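Side-chain contacts in sensor protein (Vibrio cholerae, PDB 3BY9), which senses C4-dicarboxylates such as succinate through its extracytoplasmic domain and, as a two-component histidine kinase, probably passes the signal on by phosphorylation of a histidine: residues D57-N60 / R61-Q65; N100-R104 / P105-L109. One frame throughout, in Å; residues are numbered along the deposited sequence.

Contact 1: residues D57-N60 / R61-Q65; sequences DITN and RYLEQ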
ATOM      1  N   ASP A  57     -15.966 -11.449 -21.508  0.50 12.93           N
ATOM      2  CA  ASP A  57     -15.701 -12.812 -21.047  0.50 14.93           C
ATOM      3  C   ASP A  57     -14.237 -13.180 -21.328  0.50 13.50           C
ATOM      4  O   ASP A  57     -13.523 -13.693 -20.456  0.50 13.70           O
ATOM      5  CB  ASP A  57     -16.611 -13.810 -21.779  0.50 19.39           C
ATOM      6  CG  ASP A  57     -18.023 -13.784 -21.272  0.50 24.07           C
ATOM      7  OD1 ASP A  57     -18.912 -14.348 -21.960  0.50 31.21           O
ATOM      8  OD2 ASP A  57     -18.249 -13.213 -20.185  0.50 25.61           O
ATOM      9  N   ILE A  58     -13.795 -12.913 -22.549  1.00 10.28           N
ATOM     10  CA  ILE A  58     -12.410 -13.218 -22.925  1.00 10.93           C
ATOM     11  C   ILE A  58     -11.444 -12.440 -22.006  1.00 10.69           C
ATOM     12  O   ILE A  58     -10.450 -13.004 -21.480  1.00 10.79           O
ATOM     13  CB  ILE A  58     -12.133 -12.803 -24.385  1.00 14.23           C
ATOM     14  CG1 ILE A  58     -12.732 -13.859 -25.325  1.00 17.00           C
ATOM     15  CG2 ILE A  58     -10.612 -12.667 -24.633  1.00 15.71           C
ATOM     16  CD1 ILE A  58     -12.916 -13.348 -26.748  1.00 18.62           C
ATOM     17  N   THR A  59     -11.711 -11.153 -21.843  1.00 11.17           N
ATOM     18  CA  THR A  59     -10.794 -10.315 -21.049  1.00  9.72           C
ATOM     19  C   THR A  59     -10.758 -10.684 -19.570  1.00  8.42           C
ATOM     20  O   THR A  59      -9.691 -10.722 -18.960  1.00  9.51           O
ATOM     21  CB  THR A  59     -11.099  -8.850 -21.292  1.00 10.29           C
ATOM     22  OG1 THR A  59     -11.052  -8.636 -22.722  1.00 11.89           O
ATOM     23  CG2 THR A  59     -10.027  -7.963 -20.613  1.00  8.81           C
ATOM     24  N   ASN A  60     -11.922 -10.991 -19.008  1.00  9.09           N
ATOM     25  CA  ASN A  60     -11.975 -11.425 -17.611  1.00 10.17           C
ATOM     26  C   ASN A  60     -11.126 -12.670 -17.386  1.00 11.65           C
ATOM     27  O   ASN A  60     -10.378 -12.762 -16.410  1.00 10.10           O
ATOM     28  CB  ASN A  60     -13.395 -11.823 -17.226  1.00 10.02           C
ATOM     29  CG  ASN A  60     -14.274 -10.649 -16.842  1.00 11.69           C
ATOM     30  OD1 ASN A  60     -13.814  -9.563 -16.467  1.00  9.64           O
ATOM     31  ND2 ASN A  60     -15.581 -10.907 -16.860  1.00  9.22           N
ATOM     32  N   ARG A  61     -11.283 -13.662 -18.272  1.00 12.21           N
ATOM     33  CA  ARG A  61     -10.541 -14.917 -18.130  1.00 13.13           C
ATOM     34  C   ARG A  61      -9.055 -14.704 -18.312  1.00 10.75           C
ATOM     35  O   ARG A  61      -8.248 -15.339 -17.640  1.00 11.27           O
ATOM     36  CB  ARG A  61     -11.097 -15.955 -19.114  1.00 11.68           C
ATOM     37  CG  ARG A  61     -12.557 -16.336 -18.651  1.00 19.44           C
ATOM     38  CD  ARG A  61     -13.260 -17.331 -19.596  1.00 20.09           C
ATOM     39  NE  ARG A  61     -14.576 -17.727 -19.078  1.00 26.45           N
ATOM     40  CZ  ARG A  61     -14.781 -18.640 -18.131  1.00 32.63           C
ATOM     41  NH1 ARG A  61     -13.756 -19.287 -17.570  1.00 28.85           N
ATOM     42  NH2 ARG A  61     -16.025 -18.906 -17.740  1.00 28.16           N
ATOM     43  N   TYR A  62      -8.693 -13.755 -19.191  1.00  9.30           N
ATOM     44  CA  TYR A  62      -7.258 -13.469 -19.392  1.00 10.13           C
ATOM     45  C   TYR A  62      -6.687 -12.813 -18.138  1.00  9.72           C
ATOM     46  O   TYR A  62      -5.613 -13.205 -17.664  1.00  9.13           O
ATOM     47  CB  TYR A  62      -7.080 -12.544 -20.610  1.00  9.93           C
ATOM     48  CG  TYR A  62      -5.651 -12.088 -20.790  1.00  7.48           C
ATOM     49  CD1 TYR A  62      -4.635 -13.007 -20.984  1.00  8.65           C
ATOM     50  CD2 TYR A  62      -5.339 -10.725 -20.783  1.00  8.40           C
ATOM     51  CE1 TYR A  62      -3.282 -12.600 -21.161  1.00 11.91           C
ATOM     52  CE2 TYR A  62      -4.006 -10.299 -20.976  1.00  9.22           C
ATOM     53  CZ  TYR A  62      -2.989 -11.231 -21.152  1.00 13.76           C
ATOM     54  OH  TYR A  62      -1.668 -10.818 -21.217  1.00 13.73           O
ATOM     55  N   LEU A  63      -7.392 -11.832 -17.579  1.00 10.03           N
ATOM     56  CA  LEU A  63      -6.857 -11.143 -16.386  1.00  9.77           C
ATOM     57  C   LEU A  63      -6.785 -12.147 -15.217  1.00 10.45           C
ATOM     58  O   LEU A  63      -5.900 -12.077 -14.358  1.00 10.29           O
ATOM     59  CB  LEU A  63      -7.740  -9.937 -16.004  1.00  9.30           C
ATOM     60  CG  LEU A  63      -7.730  -8.794 -17.064  1.00  8.06           C
ATOM     61  CD1 LEU A  63      -8.693  -7.667 -16.607  1.00 10.07           C
ATOM     62  CD2 LEU A  63      -6.346  -8.269 -17.281  1.00  9.07           C
ATOM     63  N   GLU A  64      -7.717 -13.096 -15.191  1.00  9.89           N
ATOM     64  CA  GLU A  64      -7.689 -14.085 -14.131  1.00 12.05           C
ATOM     65  C   GLU A  64      -6.409 -14.943 -14.259  1.00 12.58           C
ATOM     66  O   GLU A  64      -5.796 -15.285 -13.249  1.00 13.09           O
ATOM     67  CB  GLU A  64      -8.971 -14.934 -14.231  1.00 13.25           C
ATOM     68  CG  GLU A  64      -9.111 -15.967 -13.123  1.00 18.46           C
ATOM     69  CD  GLU A  64     -10.396 -16.799 -13.256  1.00 21.77           C
ATOM     70  OE1 GLU A  64     -11.134 -16.716 -14.281  1.00 20.26           O
ATOM     71  OE2 GLU A  64     -10.665 -17.549 -12.285  1.00 28.06           O
ATOM     72  N   GLN A  65      -6.034 -15.281 -15.500  1.00 11.13           N
ATOM     73  CA  GLN A  65      -4.831 -16.073 -15.786  1.00 11.36           C
ATOM     74  C   GLN A  65      -3.597 -15.279 -15.410  1.00 12.48           C
ATOM     75  O   GLN A  65      -2.689 -15.788 -14.783  1.00 12.33           O
ATOM     76  CB  GLN A  65      -4.815 -16.455 -17.295  1.00 11.64           C
ATOM     77  CG  GLN A  65      -5.813 -17.535 -17.571  1.00 20.75           C
ATOM     78  CD  GLN A  65      -6.173 -17.681 -19.042  1.00 28.83           C
ATOM     79  OE1 GLN A  65      -6.874 -18.633 -19.423  1.00 39.59           O
ATOM     80  NE2 GLN A  65      -5.730 -16.750 -19.866  1.00 26.52           N
TER

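Contact 2: residues N100-R104 / P105-L109; sequences NFAWR and PYFYL. With SIN (succinic acid), chain E.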
ATOM      1  N   ASN A 100     -16.867   1.891  -9.587  1.00  7.20           N
ATOM      2  CA  ASN A 100     -16.113   3.010 -10.146  1.00  7.73           C
ATOM      3  C   ASN A 100     -15.045   3.454  -9.175  1.00  8.82           C
ATOM      4  O   ASN A 100     -15.336   3.614  -7.969  1.00 10.38           O
ATOM      5  CB  ASN A 100     -17.113   4.128 -10.495  1.00  7.32           C
ATOM      6  CG  ASN A 100     -16.429   5.311 -11.151  1.00  9.86           C
ATOM      7  OD1 ASN A 100     -15.717   6.054 -10.487  1.00 11.09           O
ATOM      8  ND2 ASN A 100     -16.642   5.475 -12.447  1.00 10.50           N
ATOM      9  N   PHE A 101     -13.794   3.631  -9.659  1.00  7.56           N
ATOM     10  CA  PHE A 101     -12.678   4.031  -8.778  1.00  6.61           C
ATOM     11  C   PHE A 101     -12.038   5.353  -9.231  1.00  5.51           C
ATOM     12  O   PHE A 101     -10.852   5.570  -9.005  1.00  7.54           O
ATOM     13  CB  PHE A 101     -11.629   2.923  -8.758  1.00  7.87           C
ATOM     14  CG  PHE A 101     -12.169   1.623  -8.174  1.00  8.34           C
ATOM     15  CD1 PHE A 101     -12.616   1.591  -6.871  1.00  9.73           C
ATOM     16  CD2 PHE A 101     -12.283   0.479  -8.952  1.00 10.57           C
ATOM     17  CE1 PHE A 101     -13.208   0.408  -6.317  1.00 13.27           C
ATOM     18  CE2 PHE A 101     -12.856  -0.718  -8.414  1.00 11.66           C
ATOM     19  CZ  PHE A 101     -13.326  -0.734  -7.089  1.00 11.74           C
ATOM     20  N   ALA A 102     -12.835   6.207  -9.880  1.00  7.93           N
ATOM     21  CA  ALA A 102     -12.255   7.489 -10.362  1.00  7.19           C
ATOM     22  C   ALA A 102     -11.775   8.309  -9.192  1.00  8.65           C
ATOM     23  O   ALA A 102     -10.939   9.184  -9.362  1.00 13.61           O
ATOM     24  CB  ALA A 102     -13.308   8.300 -11.152  1.00 11.79           C
ATOM     25  N   TRP A 103     -12.332   8.044  -8.005  1.00 10.44           N
ATOM     26  CA  TRP A 103     -11.966   8.744  -6.782  1.00 11.54           C
ATOM     27  C   TRP A 103     -10.618   8.282  -6.197  1.00 11.85           C
ATOM     28  O   TRP A 103     -10.040   8.956  -5.279  1.00 13.24           O
ATOM     29  CB  TRP A 103     -13.100   8.567  -5.741  1.00 11.42           C
ATOM     30  CG  TRP A 103     -13.418   7.130  -5.424  1.00 10.18           C
ATOM     31  CD1 TRP A 103     -14.296   6.294  -6.116  1.00 12.15           C
ATOM     32  CD2 TRP A 103     -12.843   6.326  -4.369  1.00 10.66           C
ATOM     33  NE1 TRP A 103     -14.258   5.017  -5.538  1.00 12.95           N
ATOM     34  CE2 TRP A 103     -13.392   5.019  -4.480  1.00 13.28           C
ATOM     35  CE3 TRP A 103     -11.921   6.584  -3.345  1.00  9.26           C
ATOM     36  CZ2 TRP A 103     -13.041   3.979  -3.600  1.00 11.45           C
ATOM     37  CZ3 TRP A 103     -11.573   5.534  -2.462  1.00 12.39           C
ATOM     38  CH2 TRP A 103     -12.133   4.261  -2.606  1.00 13.52           C
ATOM     39  N   ARG A 104     -10.070   7.185  -6.718  1.00  8.54           N
ATOM     40  CA  ARG A 104      -8.786   6.707  -6.201  1.00  7.38           C
ATOM     41  C   ARG A 104      -7.620   7.387  -6.886  1.00  8.71           C
ATOM     42  O   ARG A 104      -7.596   7.515  -8.108  1.00 10.04           O
ATOM     43  CB  ARG A 104      -8.604   5.215  -6.439  1.00  9.95           C
ATOM     44  CG  ARG A 104      -9.292   4.349  -5.446  1.00 10.08           C
ATOM     45  CD  ARG A 104      -8.605   4.398  -4.048  1.00  7.58           C
ATOM     46  NE  ARG A 104      -8.956   3.183  -3.279  1.00  9.32           N
ATOM     47  CZ  ARG A 104      -8.992   3.116  -1.947  1.00  9.04           C
ATOM     48  NH1 ARG A 104      -8.693   4.172  -1.200  1.00  9.72           N
ATOM     49  NH2 ARG A 104      -9.432   1.984  -1.359  1.00  9.94           N
ATOM     50  N   PRO A 105      -6.597   7.751  -6.126  1.00  9.00           N
ATOM     51  CA  PRO A 105      -5.443   8.412  -6.771  1.00  9.90           C
ATOM     52  C   PRO A 105      -4.788   7.585  -7.865  1.00 10.28           C
ATOM     53  O   PRO A 105      -4.319   8.130  -8.851  1.00 10.21           O
ATOM     54  CB  PRO A 105      -4.490   8.621  -5.602  1.00 10.32           C
ATOM     55  CG  PRO A 105      -5.450   8.964  -4.466  1.00 13.17           C
ATOM     56  CD  PRO A 105      -6.555   7.901  -4.649  1.00  9.34           C
ATOM     57  N   TYR A 106      -4.721   6.256  -7.706  1.00 10.83           N
ATOM     58  CA  TYR A 106      -4.053   5.511  -8.764  1.00  9.58           C
ATOM     59  C   TYR A 106      -4.793   5.625 -10.091  1.00  9.10           C
ATOM     60  O   TYR A 106      -4.146   5.561 -11.149  1.00  9.33           O
ATOM     61  CB  TYR A 106      -3.803   4.042  -8.347  1.00  8.93           C
ATOM     62  CG  TYR A 106      -5.062   3.233  -8.054  1.00  8.49           C
ATOM     63  CD1 TYR A 106      -5.899   2.777  -9.099  1.00  7.51           C
ATOM     64  CD2 TYR A 106      -5.404   2.891  -6.739  1.00  8.93           C
ATOM     65  CE1 TYR A 106      -7.052   1.997  -8.831  1.00  8.45           C
ATOM     66  CE2 TYR A 106      -6.558   2.118  -6.473  1.00  7.49           C
ATOM     67  CZ  TYR A 106      -7.373   1.681  -7.522  1.00  7.09           C
ATOM     68  OH  TYR A 106      -8.540   0.956  -7.264  1.00  9.53           O
ATOM     69  N   PHE A 107      -6.110   5.834 -10.081  1.00  7.99           N
ATOM     70  CA  PHE A 107      -6.793   5.942 -11.353  1.00  7.42           C
ATOM     71  C   PHE A 107      -6.606   7.425 -11.839  1.00  9.34           C
ATOM     72  O   PHE A 107      -6.292   7.683 -13.000  1.00 10.17           O
ATOM     73  CB  PHE A 107      -8.302   5.680 -11.191  1.00  8.17           C
ATOM     74  CG  PHE A 107      -9.075   5.920 -12.470  1.00  8.52           C
ATOM     75  CD1 PHE A 107      -9.094   4.949 -13.471  1.00  8.00           C
ATOM     76  CD2 PHE A 107      -9.643   7.177 -12.725  1.00  7.77           C
ATOM     77  CE1 PHE A 107      -9.647   5.177 -14.710  1.00  8.89           C
ATOM     78  CE2 PHE A 107     -10.206   7.446 -13.972  1.00 10.91           C
ATOM     79  CZ  PHE A 107     -10.207   6.429 -14.981  1.00  8.88           C
ATOM     80  N   TYR A 108      -6.828   8.365 -10.930  1.00  6.71           N
ATOM     81  CA  TYR A 108      -6.710   9.799 -11.281  1.00  8.59           C
ATOM     82  C   TYR A 108      -5.357  10.093 -11.906  1.00  7.21           C
ATOM     83  O   TYR A 108      -5.260  10.815 -12.948  1.00 11.40           O
ATOM     84  CB  TYR A 108      -6.863  10.621  -9.977  1.00  7.50           C
ATOM     85  CG  TYR A 108      -6.688  12.121 -10.132  1.00  8.21           C
ATOM     86  CD1 TYR A 108      -7.614  12.893 -10.845  1.00 10.37           C
ATOM     87  CD2 TYR A 108      -5.640  12.765  -9.510  1.00  7.96           C
ATOM     88  CE1 TYR A 108      -7.487  14.287 -10.931  1.00  9.62           C
ATOM     89  CE2 TYR A 108      -5.483  14.163  -9.575  1.00  9.82           C
ATOM     90  CZ  TYR A 108      -6.411  14.915 -10.287  1.00 10.81           C
ATOM     91  OH  TYR A 108      -6.248  16.297 -10.355  1.00  9.29           O
ATOM     92  N   LEU A 109      -4.297   9.553 -11.288  1.00  8.42           N
ATOM     93  CA  LEU A 109      -2.962   9.829 -11.826  1.00  8.45           C
ATOM     94  C   LEU A 109      -2.661   9.055 -13.093  1.00 10.64           C
ATOM     95  O   LEU A 109      -2.058   9.588 -14.031  1.00 12.79           O
ATOM     96  CB  LEU A 109      -1.874   9.508 -10.818  1.00  9.48           C
ATOM     97  CG  LEU A 109      -2.048  10.272  -9.473  1.00 11.99           C
ATOM     98  CD1 LEU A 109      -1.042   9.756  -8.423  1.00 18.00           C
ATOM     99  CD2 LEU A 109      -1.886  11.793  -9.715  1.00 14.83           C
TER
HETATM  100  C1  SIN E 287     -10.442  -3.071  -3.523  1.00 11.79           C
HETATM  101  O1  SIN E 287      -9.166  -3.107  -3.478  1.00 10.02           O
HETATM  102  O2  SIN E 287     -11.153  -3.683  -2.678  1.00 10.93           O
HETATM  103  C2  SIN E 287     -11.166  -2.265  -4.608  1.00 11.04           C
HETATM  104  C3  SIN E 287     -10.238  -1.237  -5.280  1.00 10.15           C
HETATM  105  C4  SIN E 287      -9.941  -0.031  -4.408  1.00 12.38           C
HETATM  106  O3  SIN E 287      -9.171   0.866  -4.870  1.00 10.71           O
HETATM  107  O4  SIN E 287     -10.436   0.033  -3.246  1.00 12.43           O

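Contact 1: residues D57-N60 / R61-Q65
Leu63 N donates to Thr59 O over 2.9 Å, and the leucine side chain packs against that carbonyl: its CG, held beside the backbone N with chi1 at -66°, lies at van der Waals distance, 3.3 Å, from Thr59 O. From there Leu63 CD1 comes up to the methyl CG2 of Thr59 at 4.2 Å; both residues pack on helix 41-48 and Ala86, and Leu63 also reaches Ile37 of helix 33-38. The buried Thr59 OG1 has two carbonyl acceptors, Glu42 O and Gln55 O, between which its single proton must be shared.

One residue on, Glu64 N binds Asn60 O at 2.9 Å. Both side chains find partners outside the helix: Asn60 OD1 accepts from the backbone N of Ser87, while the extended Glu64 reaches Asn91 and Trp90 with separate carboxylate oxygens.

Arg61 runs back alongside the helix with a straight aliphatic chain that covers Asp57 O, its CG 3.3 Å from that oxygen, and touches Trp90.

Tyr62, with CG anti to its backbone N (chi1 174°), carries its hydroxyl to Asp40, a calcium ligand, and so acts as a second-shell residue. The four i to i+4 bonds, from Arg61 N to Asp57 O through Glu64 N to Asn60 O, are those of a regular alpha helix: more than two turns of helix 53-70, with buried and exposed sides, packed on helices 33-38 and 41-48 and on strand 84-87, beside the calcium site of Leu36 and Asp40.

Contact 2: residues N100-R104 / P105-L109
Polar bonds to succinate join Arg104 and Tyr106. Arg104 meets one carboxylate edge-on with two nearly straight bonds, NE to O3 at 2.8 Å and NH2 to O4 at 2.9 Å, a pairing suited to a guanidinium. Tyr106 OH adds a very short bond to O3, 2.5 Å, so that oxygen is gripped by both residues. NH2 of Arg104 is also bonded to Leu121 O, and Tyr106 OH to Tyr76 OH, which steadies both groups.

Ring contacts pack the same region. CB of Arg104 lies over one face of the Tyr106 ring, 3.9 Å from its centroid, a CH-pi contact. A bend at chi2 (-71°) then turns the arginine chain towards the ligand, while Trp103 CH2 covers a guanidinium face. Tyr106 has CG between its backbone N and carbonyl carbon (chi1 62°), which swings the ring back towards Arg104; its OH lies over the Phe101 ring face, 3.8 Å from Phe101 CG. Phe101 also offers a ring face to the succinate methylenes, CE1 standing 3.5 Å from C3, and Phe107 leans its CD2 on Ala102 CA at 3.5 Å.

Turn and cap bonds frame this. A type I turn closes from Phe101 O to Arg104 N, its start overlapped by an Asx turn in which Asn100 OD1 accepts from Ala102 N. Arg104 is the N-cap: Tyr108 N makes the straight i to i+4 bond (178°) to its carbonyl O, while Phe107 N comes in bent from above the carbonyl plane. Pro105, lacking an N-H, fits the first helical position. With Ser123, Thr124, Ser125, Tyr131 and Lys149, Arg104 and Tyr106 complete the dicarboxylate-binding pocket of the sensor domain.

Overall arrangement
Both contacts are local, and they follow one another along the chain without nesting or crossing. After the long helix 5-27 and two short helices, contact 1 falls within helix 53-70, joining successive turns and closing no long loop. The chain then forms strands 74-79 and 84-87 at one side of the five-stranded antiparallel sheet before the loop that enters contact 2, where a turn leads straight into helix 105-110; strand 116-121 follows at the sheet's other side. The centres of contact 1 and contact 2 are about 22 Å apart. Contact 1 joins a helical layer to edge strand 84-87; contact 2 ties the ligand pocket to strands 74-79, 116-121 and 141-150.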